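Local coordinates for uncharacterized protein (Bacteroides vulgatus, PDB 4R8O) that is of unknown function but, carrying a signal sequence and thus probably exported, folds as a single-layer antiparallel beta sheet probably evolved from beta-hairpin repeats, at residues Asn11-Glu14 with Val20-Thr23; Leu32-Lys37 with Asn61-Asn66; His38-Asp43 with Thr49-Gln54; Tyr83-Asn86 with Glu91-Leu94. All coordinates share one frame; numbering follows the deposited sequence.

Contact 1: residues Asn11-Glu14 with Val20-Thr23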
loop_
_atom_site.group_PDB
_atom_site.type_symbol
_atom_site.label_atom_id
_atom_site.label_comp_id
_atom_site.label_asym_id
_atom_site.label_seq_id
_atom_site.Cartn_x
_atom_site.Cartn_y
_atom_site.Cartn_z
ATOM N N ASN A 11 -9.909 -4.759 -7.708
ATOM C CA ASN A 11 -9.456 -6.063 -8.173
ATOM C C ASN A 11 -8.198 -6.521 -7.450
ATOM O O ASN A 11 -7.170 -5.823 -7.484
ATOM C CB ASN A 11 -9.149 -6.052 -9.640
ATOM C CG ASN A 11 -8.693 -7.411 -10.120
ATOM O OD1 ASN A 11 -9.502 -8.348 -10.278
ATOM N ND2 ASN A 11 -7.394 -7.546 -10.331
ATOM N N ALA A 12 -8.273 -7.733 -6.898
ATOM C CA ALA A 12 -7.238 -8.319 -6.072
ATOM C C ALA A 12 -6.509 -9.429 -6.804
ATOM O O ALA A 12 -7.128 -10.259 -7.501
ATOM C CB ALA A 12 -7.847 -8.902 -4.810
ATOM N N GLU A 13 -5.191 -9.461 -6.597
ATOM C CA GLU A 13 -4.357 -10.520 -7.084
ATOM C C GLU A 13 -4.006 -11.372 -5.888
ATOM O O GLU A 13 -3.398 -10.877 -4.913
ATOM C CB GLU A 13 -3.074 -9.960 -7.678
ATOM C CG GLU A 13 -2.043 -11.048 -7.935
ATOM C CD GLU A 13 -0.715 -10.532 -8.429
ATOM O OE1 GLU A 13 -0.581 -9.307 -8.732
ATOM O OE2 GLU A 13 0.213 -11.383 -8.456
ATOM N N GLU A 14 -4.256 -12.664 -6.020
ATOM C CA GLU A 14 -4.029 -13.630 -4.949
ATOM C C GLU A 14 -2.876 -14.553 -5.362
ATOM O O GLU A 14 -2.727 -14.860 -6.541
ATOM C CB GLU A 14 -5.301 -14.412 -4.668
ATOM C CG GLU A 14 -5.173 -15.406 -3.514
ATOM C CD GLU A 14 -6.485 -15.686 -2.772
ATOM O OE1 GLU A 14 -7.231 -14.735 -2.441
ATOM O OE2 GLU A 14 -6.760 -16.873 -2.491
ATOM N N VAL A 20 -1.497 -10.389 -2.807
ATOM C CA VAL A 20 -0.162 -9.796 -2.977
ATOM C C VAL A 20 -0.289 -8.384 -3.488
ATOM O O VAL A 20 0.641 -7.591 -3.406
ATOM C CB VAL A 20 0.661 -10.632 -3.994
ATOM C CG1 VAL A 20 2.068 -10.062 -4.249
ATOM C CG2 VAL A 20 0.764 -12.049 -3.480
ATOM N N SER A 21 -1.430 -8.088 -4.068
ATOM C CA SER A 21 -1.671 -6.803 -4.642
ATOM C C SER A 21 -3.160 -6.569 -4.807
ATOM O O SER A 21 -3.941 -7.519 -4.946
ATOM C CB SER A 21 -0.998 -6.728 -6.007
ATOM O OG SER A 21 -1.350 -5.535 -6.700
ATOM N N GLU A 22 -3.526 -5.298 -4.848
ATOM C CA GLU A 22 -4.890 -4.908 -5.141
ATOM C C GLU A 22 -4.903 -3.585 -5.894
ATOM O O GLU A 22 -4.178 -2.667 -5.556
ATOM C CB GLU A 22 -5.638 -4.782 -3.855
ATOM C CG GLU A 22 -7.115 -4.650 -4.050
ATOM C CD GLU A 22 -7.782 -4.080 -2.846
ATOM O OE1 GLU A 22 -7.435 -2.942 -2.477
ATOM O OE2 GLU A 22 -8.640 -4.765 -2.271
ATOM N N THR A 23 -5.758 -3.481 -6.888
ATOM C CA THR A 23 -5.823 -2.296 -7.717
ATOM C C THR A 23 -7.206 -1.662 -7.520
ATOM O O THR A 23 -8.215 -2.360 -7.412
ATOM C CB THR A 23 -5.558 -2.673 -9.161
ATOM O OG1 THR A 23 -4.352 -3.444 -9.230
ATOM C CG2 THR A 23 -5.387 -1.452 -10.010
#

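Contact 2: residues Leu32-Lys37 with Asn61-Asn66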
loop_
_atom_site.group_PDB
_atom_site.type_symbol
_atom_site.label_atom_id
_atom_site.label_comp_id
_atom_site.label_asym_id
_atom_site.label_seq_id
_atom_site.Cartn_x
_atom_site.Cartn_y
_atom_site.Cartn_z
ATOM N N LEU A 32 -12.780 1.673 -17.095
ATOM C CA LEU A 32 -12.051 1.788 -15.832
ATOM C C LEU A 32 -10.828 2.641 -16.011
ATOM O O LEU A 32 -10.132 2.554 -17.019
ATOM C CB LEU A 32 -11.536 0.427 -15.363
ATOM C CG LEU A 32 -12.516 -0.642 -14.931
ATOM C CD1 LEU A 32 -11.802 -1.971 -14.732
ATOM C CD2 LEU A 32 -13.213 -0.224 -13.648
ATOM N N THR A 33 -10.510 3.402 -14.987
ATOM C CA THR A 33 -9.319 4.213 -15.030
ATOM C C THR A 33 -8.582 4.014 -13.725
ATOM O O THR A 33 -9.156 4.079 -12.635
ATOM C CB THR A 33 -9.638 5.670 -15.383
ATOM O OG1 THR A 33 -8.465 6.462 -15.220
ATOM C CG2 THR A 33 -10.777 6.228 -14.535
ATOM N N ASN A 34 -7.300 3.720 -13.853
ATOM C CA ASN A 34 -6.456 3.428 -12.708
ATOM C C ASN A 34 -6.442 4.547 -11.694
ATOM O O ASN A 34 -6.354 5.711 -12.082
ATOM C CB ASN A 34 -5.011 3.192 -13.163
ATOM C CG ASN A 34 -4.806 1.837 -13.785
ATOM O OD1 ASN A 34 -5.647 0.952 -13.651
ATOM N ND2 ASN A 34 -3.667 1.650 -14.466
ATOM N N TYR A 35 -6.458 4.193 -10.407
ATOM C CA TYR A 35 -6.433 5.195 -9.344
ATOM C C TYR A 35 -5.395 4.999 -8.249
ATOM O O TYR A 35 -4.601 5.909 -7.964
ATOM C CB TYR A 35 -7.797 5.247 -8.721
ATOM C CG TYR A 35 -7.925 6.298 -7.686
ATOM C CD1 TYR A 35 -7.529 7.621 -7.941
ATOM C CD2 TYR A 35 -8.453 5.995 -6.445
ATOM C CE1 TYR A 35 -7.658 8.598 -6.982
ATOM C CE2 TYR A 35 -8.608 6.977 -5.484
ATOM C CZ TYR A 35 -8.212 8.273 -5.757
ATOM O OH TYR A 35 -8.347 9.243 -4.805
HETATM N N MSE A 36 -5.417 3.823 -7.641
HETATM C CA MSE A 36 -4.460 3.472 -6.610
HETATM C C MSE A 36 -4.129 1.998 -6.664
HETATM O O MSE A 36 -4.945 1.202 -7.079
HETATM C CB MSE A 36 -5.145 3.973 -5.339
HETATM C CG MSE A 36 -4.479 3.476 -4.080
HETATM SE SE MSE A 36 -4.604 4.685 -2.537
HETATM C CE MSE A 36 -3.610 3.298 -1.674
ATOM N N LYS A 37 -2.940 1.614 -6.211
ATOM C CA LYS A 37 -2.506 0.195 -6.213
ATOM C C LYS A 37 -1.824 -0.082 -4.909
ATOM O O LYS A 37 -0.928 0.665 -4.503
ATOM C CB LYS A 37 -1.534 -0.047 -7.353
ATOM C CG LYS A 37 -1.223 -1.510 -7.647
ATOM C CD LYS A 37 -0.219 -1.591 -8.773
ATOM C CE LYS A 37 0.218 -3.017 -9.040
ATOM N NZ LYS A 37 1.579 -3.050 -9.630
ATOM N N ASN A 61 1.381 8.758 -16.991
ATOM C CA ASN A 61 0.951 7.411 -17.278
ATOM C C ASN A 61 1.780 6.311 -16.585
ATOM O O ASN A 61 2.355 5.437 -17.216
ATOM C CB ASN A 61 0.898 7.218 -18.794
ATOM C CG ASN A 61 -0.022 6.081 -19.201
ATOM O OD1 ASN A 61 -1.176 6.309 -19.600
ATOM N ND2 ASN A 61 0.457 4.856 -19.063
ATOM N N ARG A 62 1.836 6.379 -15.267
ATOM C CA ARG A 62 2.633 5.440 -14.490
ATOM C C ARG A 62 2.179 5.429 -13.055
ATOM O O ARG A 62 1.523 6.365 -12.600
ATOM C CB ARG A 62 4.131 5.801 -14.556
ATOM C CG ARG A 62 4.508 7.178 -14.005
ATOM C CD ARG A 62 6.004 7.414 -14.093
ATOM N NE ARG A 62 6.694 6.583 -13.109
ATOM C CZ ARG A 62 7.036 6.939 -11.858
ATOM N NH1 ARG A 62 6.829 8.173 -11.377
ATOM N NH2 ARG A 62 7.646 6.046 -11.076
ATOM N N TRP A 63 2.588 4.378 -12.349
ATOM C CA TRP A 63 2.345 4.217 -10.909
ATOM C C TRP A 63 3.428 4.937 -10.105
ATOM O O TRP A 63 4.601 4.553 -10.197
ATOM C CB TRP A 63 2.346 2.723 -10.521
ATOM C CG TRP A 63 1.119 1.963 -10.938
ATOM C CD1 TRP A 63 1.075 0.893 -11.771
ATOM C CD2 TRP A 63 -0.228 2.184 -10.497
ATOM N NE1 TRP A 63 -0.200 0.445 -11.905
ATOM C CE2 TRP A 63 -1.034 1.215 -11.142
ATOM C CE3 TRP A 63 -0.835 3.112 -9.632
ATOM C CZ2 TRP A 63 -2.436 1.132 -10.943
ATOM C CZ3 TRP A 63 -2.238 3.031 -9.418
ATOM C CH2 TRP A 63 -3.016 2.051 -10.074
ATOM N N GLU A 64 3.045 5.929 -9.292
ATOM C CA GLU A 64 4.022 6.718 -8.491
ATOM C C GLU A 64 3.982 6.384 -6.990
ATOM O O GLU A 64 2.908 6.386 -6.363
ATOM C CB GLU A 64 3.815 8.217 -8.705
ATOM C CG GLU A 64 3.901 8.630 -10.166
ATOM C CD GLU A 64 3.901 10.133 -10.381
ATOM O OE1 GLU A 64 3.513 10.878 -9.455
ATOM O OE2 GLU A 64 4.240 10.571 -11.508
ATOM N N ASN A 65 5.158 6.127 -6.421
ATOM C CA ASN A 65 5.267 5.785 -4.998
ATOM C C ASN A 65 4.786 6.939 -4.150
ATOM O O ASN A 65 5.025 8.086 -4.491
ATOM C CB ASN A 65 6.697 5.417 -4.656
ATOM C CG ASN A 65 7.101 4.103 -5.279
ATOM O OD1 ASN A 65 6.917 3.894 -6.474
ATOM N ND2 ASN A 65 7.639 3.214 -4.491
ATOM N N ASN A 66 4.040 6.648 -3.092
ATOM C CA ASN A 66 3.469 7.724 -2.262
ATOM C C ASN A 66 3.677 7.439 -0.781
ATOM O O ASN A 66 4.522 8.043 -0.142
ATOM C CB ASN A 66 1.975 7.952 -2.624
ATOM C CG ASN A 66 1.279 8.927 -1.670
ATOM O OD1 ASN A 66 1.878 9.909 -1.222
ATOM N ND2 ASN A 66 0.029 8.649 -1.334
#

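Contact 3: residues His38-Asp43 with Thr49-Gln54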
loop_
_atom_site.group_PDB
_atom_site.type_symbol
_atom_site.label_atom_id
_atom_site.label_comp_id
_atom_site.label_asym_id
_atom_site.label_seq_id
_atom_site.Cartn_x
_atom_site.Cartn_y
_atom_site.Cartn_z
ATOM N N HIS A 38 -2.260 -1.129 -4.227
ATOM C CA HIS A 38 -1.660 -1.509 -2.958
ATOM C C HIS A 38 -0.827 -2.750 -3.204
ATOM O O HIS A 38 -1.349 -3.738 -3.688
ATOM C CB HIS A 38 -2.715 -1.887 -1.959
ATOM C CG HIS A 38 -3.379 -0.743 -1.276
ATOM N ND1 HIS A 38 -2.772 -0.049 -0.256
ATOM C CD2 HIS A 38 -4.640 -0.251 -1.373
ATOM C CE1 HIS A 38 -3.622 0.842 0.228
ATOM N NE2 HIS A 38 -4.768 0.737 -0.429
ATOM N N ASN A 39 0.442 -2.722 -2.854
ATOM C CA ASN A 39 1.305 -3.913 -2.989
ATOM C C ASN A 39 1.635 -4.357 -1.577
ATOM O O ASN A 39 2.149 -3.575 -0.807
ATOM C CB ASN A 39 2.534 -3.520 -3.759
ATOM C CG ASN A 39 2.186 -2.949 -5.143
ATOM O OD1 ASN A 39 1.445 -3.584 -5.916
ATOM N ND2 ASN A 39 2.689 -1.754 -5.459
ATOM N N TYR A 40 1.288 -5.603 -1.246
ATOM C CA TYR A 40 1.425 -6.170 0.089
ATOM C C TYR A 40 2.546 -7.218 0.183
ATOM O O TYR A 40 2.738 -7.956 -0.763
ATOM C CB TYR A 40 0.134 -6.899 0.435
ATOM C CG TYR A 40 -1.074 -6.052 0.340
ATOM C CD1 TYR A 40 -1.321 -5.081 1.286
ATOM C CD2 TYR A 40 -1.998 -6.234 -0.682
ATOM C CE1 TYR A 40 -2.459 -4.288 1.215
ATOM C CE2 TYR A 40 -3.138 -5.456 -0.776
ATOM C CZ TYR A 40 -3.367 -4.479 0.175
ATOM O OH TYR A 40 -4.480 -3.681 0.086
ATOM N N LYS A 41 3.231 -7.298 1.330
ATOM C CA LYS A 41 4.278 -8.307 1.601
ATOM C C LYS A 41 3.916 -8.970 2.893
ATOM O O LYS A 41 3.287 -8.356 3.740
ATOM C CB LYS A 41 5.663 -7.669 1.753
ATOM C CG LYS A 41 5.986 -6.681 0.646
ATOM C CD LYS A 41 7.464 -6.436 0.372
ATOM C CE LYS A 41 7.662 -5.965 -1.088
ATOM N NZ LYS A 41 7.066 -6.823 -2.182
ATOM N N TYR A 42 4.324 -10.215 3.070
ATOM C CA TYR A 42 3.971 -10.990 4.282
ATOM C C TYR A 42 5.231 -11.601 4.851
ATOM O O TYR A 42 6.222 -11.687 4.148
ATOM C CB TYR A 42 2.917 -12.056 3.923
ATOM C CG TYR A 42 1.581 -11.454 3.460
ATOM C CD1 TYR A 42 1.434 -10.918 2.178
ATOM C CD2 TYR A 42 0.477 -11.395 4.308
ATOM C CE1 TYR A 42 0.232 -10.330 1.753
ATOM C CE2 TYR A 42 -0.732 -10.803 3.893
ATOM C CZ TYR A 42 -0.846 -10.273 2.616
ATOM O OH TYR A 42 -2.026 -9.699 2.190
ATOM N N ASP A 43 5.223 -11.970 6.124
ATOM C CA ASP A 43 6.357 -12.703 6.714
ATOM C C ASP A 43 6.204 -14.204 6.440
ATOM O O ASP A 43 5.335 -14.588 5.695
ATOM C CB ASP A 43 6.485 -12.392 8.204
ATOM C CG ASP A 43 5.262 -12.773 9.007
ATOM O OD1 ASP A 43 4.576 -13.798 8.729
ATOM O OD2 ASP A 43 4.979 -11.996 9.919
ATOM N N THR A 49 3.138 -7.479 6.324
ATOM C CA THR A 49 4.285 -6.669 6.749
ATOM C C THR A 49 4.385 -5.311 6.115
ATOM O O THR A 49 4.814 -4.371 6.774
ATOM C CB THR A 49 5.548 -7.479 6.526
ATOM O OG1 THR A 49 5.656 -8.337 7.660
ATOM C CG2 THR A 49 6.799 -6.632 6.464
ATOM N N GLU A 50 4.042 -5.205 4.848
ATOM C CA GLU A 50 4.009 -3.912 4.161
ATOM C C GLU A 50 2.659 -3.721 3.530
ATOM O O GLU A 50 1.860 -4.632 3.423
ATOM C CB GLU A 50 5.054 -3.879 3.065
ATOM C CG GLU A 50 5.622 -2.516 2.695
ATOM C CD GLU A 50 6.882 -2.712 1.892
ATOM O OE1 GLU A 50 7.899 -3.196 2.470
ATOM O OE2 GLU A 50 6.849 -2.478 0.674
ATOM N N ASP A 51 2.420 -2.500 3.117
ATOM C CA ASP A 51 1.251 -2.133 2.354
ATOM C C ASP A 51 1.654 -0.880 1.635
ATOM O O ASP A 51 1.384 0.205 2.109
ATOM C CB ASP A 51 0.038 -1.887 3.299
ATOM C CG ASP A 51 -1.176 -1.270 2.589
ATOM O OD1 ASP A 51 -1.063 -0.909 1.401
ATOM O OD2 ASP A 51 -2.262 -1.160 3.226
ATOM N N GLU A 52 2.308 -1.048 0.510
ATOM C CA GLU A 52 2.760 0.075 -0.296
ATOM C C GLU A 52 1.593 0.610 -1.108
ATOM O O GLU A 52 0.962 -0.126 -1.854
ATOM C CB GLU A 52 3.869 -0.389 -1.231
ATOM C CG GLU A 52 4.585 0.739 -1.919
ATOM C CD GLU A 52 5.566 0.259 -2.962
ATOM O OE1 GLU A 52 5.923 -0.943 -2.987
ATOM O OE2 GLU A 52 6.002 1.090 -3.760
ATOM N N ALA A 53 1.351 1.902 -1.004
ATOM C CA ALA A 53 0.181 2.582 -1.608
ATOM C C ALA A 53 0.660 3.466 -2.723
ATOM O O ALA A 53 1.267 4.501 -2.452
ATOM C CB ALA A 53 -0.474 3.432 -0.555
ATOM N N GLN A 54 0.441 3.054 -3.969
ATOM C CA GLN A 54 0.881 3.829 -5.124
ATOM C C GLN A 54 -0.297 4.524 -5.749
ATOM O O GLN A 54 -1.404 4.008 -5.707
ATOM C CB GLN A 54 1.549 2.919 -6.130
ATOM C CG GLN A 54 2.886 2.434 -5.661
ATOM C CD GLN A 54 3.583 1.588 -6.712
ATOM O OE1 GLN A 54 3.012 0.636 -7.210
ATOM N NE2 GLN A 54 4.835 1.922 -7.033
#

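Contact 4: residues Tyr83-Asn86 with Glu91-Leu94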
loop_
_atom_site.group_PDB
_atom_site.type_symbol
_atom_site.label_atom_id
_atom_site.label_comp_id
_atom_site.label_asym_id
_atom_site.label_seq_id
_atom_site.Cartn_x
_atom_site.Cartn_y
_atom_site.Cartn_z
ATOM N N TYR A 83 5.601 5.659 6.187
ATOM C CA TYR A 83 6.726 6.228 5.451
ATOM C C TYR A 83 6.185 7.019 4.307
ATOM O O TYR A 83 5.174 6.632 3.716
ATOM C CB TYR A 83 7.584 5.092 4.893
ATOM C CG TYR A 83 8.328 4.260 5.926
ATOM C CD1 TYR A 83 7.673 3.331 6.685
ATOM C CD2 TYR A 83 9.733 4.362 6.073
ATOM C CE1 TYR A 83 8.358 2.552 7.630
ATOM C CE2 TYR A 83 10.428 3.574 6.975
ATOM C CZ TYR A 83 9.761 2.690 7.741
ATOM O OH TYR A 83 10.489 1.952 8.640
ATOM N N LYS A 84 6.845 8.119 3.957
ATOM C CA LYS A 84 6.457 8.878 2.763
ATOM C C LYS A 84 7.600 8.838 1.777
ATOM O O LYS A 84 8.775 8.840 2.174
ATOM C CB LYS A 84 6.074 10.317 3.117
ATOM C CG LYS A 84 5.448 11.073 1.947
ATOM C CD LYS A 84 4.386 12.111 2.365
ATOM C CE LYS A 84 3.185 12.198 1.400
ATOM N NZ LYS A 84 3.445 12.052 -0.070
ATOM N N TRP A 85 7.246 8.743 0.498
ATOM C CA TRP A 85 8.222 8.688 -0.590
ATOM C C TRP A 85 8.794 10.077 -0.843
ATOM O O TRP A 85 8.051 11.047 -0.892
ATOM C CB TRP A 85 7.529 8.187 -1.877
ATOM C CG TRP A 85 8.456 8.078 -3.026
ATOM C CD1 TRP A 85 8.566 8.945 -4.079
ATOM C CD2 TRP A 85 9.442 7.065 -3.232
ATOM N NE1 TRP A 85 9.557 8.518 -4.945
ATOM C CE2 TRP A 85 10.106 7.363 -4.446
ATOM C CE3 TRP A 85 9.827 5.930 -2.518
ATOM C CZ2 TRP A 85 11.148 6.576 -4.946
ATOM C CZ3 TRP A 85 10.883 5.123 -3.018
ATOM C CH2 TRP A 85 11.517 5.453 -4.224
ATOM N N ASN A 86 10.099 10.184 -1.031
ATOM C CA ASN A 86 10.669 11.430 -1.479
ATOM C C ASN A 86 11.369 11.235 -2.791
ATOM O O ASN A 86 12.277 10.415 -2.911
ATOM C CB ASN A 86 11.608 12.052 -0.473
ATOM C CG ASN A 86 12.238 13.335 -0.995
ATOM O OD1 ASN A 86 12.076 13.701 -2.172
ATOM N ND2 ASN A 86 12.964 14.019 -0.143
ATOM N N GLU A 91 13.590 7.550 -1.972
ATOM C CA GLU A 91 13.520 6.695 -0.799
ATOM C C GLU A 91 12.217 6.888 -0.088
ATOM O O GLU A 91 11.661 7.985 -0.125
ATOM C CB GLU A 91 14.604 7.072 0.187
ATOM C CG GLU A 91 16.005 6.832 -0.340
ATOM C CD GLU A 91 17.074 7.110 0.682
ATOM O OE1 GLU A 91 16.771 7.184 1.901
ATOM O OE2 GLU A 91 18.235 7.251 0.241
ATOM N N TYR A 92 11.758 5.833 0.588
ATOM C CA TYR A 92 10.567 5.895 1.439
ATOM C C TYR A 92 11.105 6.331 2.784
ATOM O O TYR A 92 11.779 5.555 3.463
ATOM C CB TYR A 92 9.829 4.525 1.565
ATOM C CG TYR A 92 8.746 4.296 0.550
ATOM C CD1 TYR A 92 7.538 5.005 0.615
ATOM C CD2 TYR A 92 8.885 3.355 -0.455
ATOM C CE1 TYR A 92 6.512 4.792 -0.318
ATOM C CE2 TYR A 92 7.896 3.153 -1.406
ATOM C CZ TYR A 92 6.700 3.865 -1.346
ATOM O OH TYR A 92 5.682 3.687 -2.299
ATOM N N ILE A 93 10.798 7.560 3.186
ATOM C CA ILE A 93 11.277 8.098 4.471
ATOM C C ILE A 93 10.251 7.970 5.590
ATOM O O ILE A 93 9.155 8.474 5.449
ATOM C CB ILE A 93 11.675 9.585 4.314
ATOM C CG1 ILE A 93 12.828 9.700 3.309
ATOM C CG2 ILE A 93 12.125 10.167 5.659
ATOM C CD1 ILE A 93 13.110 11.094 2.821
ATOM N N LEU A 94 10.670 7.439 6.737
ATOM C CA LEU A 94 9.833 7.305 7.953
ATOM C C LEU A 94 9.295 8.606 8.545
ATOM O O LEU A 94 10.024 9.590 8.634
ATOM C CB LEU A 94 10.619 6.645 9.079
ATOM C CG LEU A 94 9.868 6.403 10.392
ATOM C CD1 LEU A 94 8.713 5.449 10.173
ATOM C CD2 LEU A 94 10.769 5.845 11.494
#

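Contact 1: residues Asn11-Glu14 with Val20-Thr23
Asn-11 to Glu-14 and Val-20 to Thr-23 run antiparallel, their short axes 4.7 Å apart at 167°. Asn-11 and Thr-23 form a hydrogen-bonded pair through Asn-11 N to Thr-23 O (3.0 Å) and Thr-23 N to Asn-11 O (2.8 Å). Ala-12 and Glu-22 follow as a non-hydrogen-bonded pair. Beyond them the ladder is irregular: Glu-13 N gives to Ser-21 O at 2.8 Å, but Glu-13 O receives Val-20 N through a bond bent to 142°. Val-20 and Ser-21 therefore both face Glu-13, a classic beta bulge. This is the first hairpin of the single-layer sheet, with strand 8-15 at its outer edge and 18-28 one strand inward. On one face Ala-12, small enough to sit next to a long side chain, has its methyl beside the stem of Glu-22; with CG anti to the backbone N (chi1 -169°), that stem brings Glu-22 CG 3.6 Å from Asn-11 O. On the other face the extended Glu-13 chain rises past Ser-21, and Glu-13 OE1 comes 3.8 Å from Ser-21 CB. The buried serine makes a weak hydrogen bond between its OG and Asn-39 OD1 on the next strand.

Contact 2: residues Leu32-Lys37 with Asn61-Asn66
Trp-63 meets Asn-34 to Lys-37 in a side-chain contact between strands that are not neighbours: 31-42 and 62-73 flank strand 48-57, and the indole reaches over that strand without any hydrogen bond between the two segments. Their short axes come no closer than 8.3 Å. Lys-37 supplies the cover on one ring face. Its CB stands 3.6 Å from the centroid of the Trp-63 six-membered ring, only 7° off the normal, in a CH-pi contact, and its extended stem continues across the indole until Lys-37 CD lies 3.7 Å from Trp-63 NE1. Lysine suits the place because its methylenes can lie on the ring while the charged end carries on past it. The far end of the indole abuts backbone: CZ3 of Trp-63 is 3.5 Å from the carbonyl carbon of Met-36, a selenomethionine. Asn-34 arrives obliquely, its CG 3.8 Å from Trp-63 CZ2 and its amide plane turned 26° from the ring. With CG anti to its own carbonyl carbon (chi1 -74°), Trp-63 extends toward strand 31-42, and Trp-56 meets it edge-to-face. With an alanine in place of Trp-63, the Lys-37 stem would probably lose the ring it lies on, and Trp-56 its aromatic partner. In a sheet of one layer, with no second sheet to pack against, such a large side chain lying across a neighbouring strand provides apolar cover.

Contact 3: residues His38-Asp43 with Thr49-Gln54
His-38 and Asp-51 mark the tight part of this hairpin between strands 31-42 and 48-57. Asn-39 and Glu-52 pair there through two backbone bonds, Asn-39 N to Glu-52 O at 2.8 Å and Glu-52 N to Asn-39 O at 2.9 Å. On the face of His-38, Tyr-40 and Asp-51, the aspartate has CG anti to the backbone N (chi1 170°), which sets its carboxylate beside the imidazole; His-38 ND1 donates to the syn lone pair of Asp-51 OD1. The bond is bent to 138°, the oxygen lies 27° out of the ring plane, and the 2.5 Å between His-38 ND1 and Asp-51 OD1 is too short to be taken literally. Tyr-40 runs alongside Asp-51, with CE1 3.6 Å from Asp-51 CG. On the other face Asn-39 ND2 reaches Gln-54 OE1 at 3.0 Å, from above the Gln-54 carbonyl plane. The opposite end is looser. Lys-41 O takes Thr-49 N at 2.7 Å, but the bond from Glu-50 N to the same oxygen is weak. The exposed Lys-41 and the less exposed Glu-50 touch by their stems, Lys-41 CG 3.8 Å from Glu-50 CB, while Lys-41 NZ stays 5.2 Å from Glu-50 OE2, too far for a salt bridge. Long, flexible charged chains suit this outer position, whereas an amide can relay bonds: Gln-54 sends NE2 to Asn-65 OD1. Glu-52 is hydrogen-bonded to Tyr-92 OH. Polar side chains thus tie this hairpin to its neighbours, and the buried Asp-51 carboxylate has His-38 as partner.

Contact 4: residues Tyr83-Asn86 with Glu91-Leu94
Trp-85 directs the edge of its six-membered ring at one face of Tyr-92 in a T-shaped stack, centroids 4.8 Å apart and planes at 69°, with Trp-85 CE3 only 3.4 Å from Tyr-92 CD2. Over a face of the same indole lies the backbone N of Glu-91. Tyr-83, on the same side of this hairpin of strands 78-86 and 91-102, carries Leu-94 CD1 over its ring, 3.9 Å from the centroid in a CH-pi contact, while Tyr-92 O lies at its edge; Arg-70 adds a cation-pi contact. Broad aromatic rings suit this face, probably because they cover backbone that no second layer shields. Trp-85 turns CG anti to the backbone N (chi1 -179°), swinging the indole beside Glu-91 and Tyr-92. Were an alanine to replace Tyr-92, the Trp-85 edge would probably lose the face it rests on and Glu-52 its hydrogen-bond donor. Beneath the rings, Lys-84 and Ile-93 form a hydrogen-bonded pair, with Ile-93 N 2.6 Å from Lys-84 O. Lys-84 sends its NZ to Asn-66 OD1. On the face of Lys-84, opposite the rings, Ile-93 runs beside Asn-86, with Ile-93 CD1 3.7 Å from Asn-86 CB.

In the fold
All four contacts belong to one antiparallel sheet whose seven strands lie in chain order, so each hairpin adds to the last. Contacts 1, 3 and 4 are the hairpins of strands 8-15/18-28, 31-42/48-57 and 78-86/91-102; contact 2 spans from 31-42 to 62-73 over 48-57, enclosing contact 3 along the chain. Contacts 1 and 4 sit at the two edges, centres about 23 Å apart, while contact 3 is nearest the middle. Glu-22 O with His-38 N joins contacts 1 and 3, Lys-37 O with Gln-54 N joins 2 and 3, and Asn-66 O with Trp-85 N joins 2 and 4. This continuity is consistent with descent from repeated hairpins.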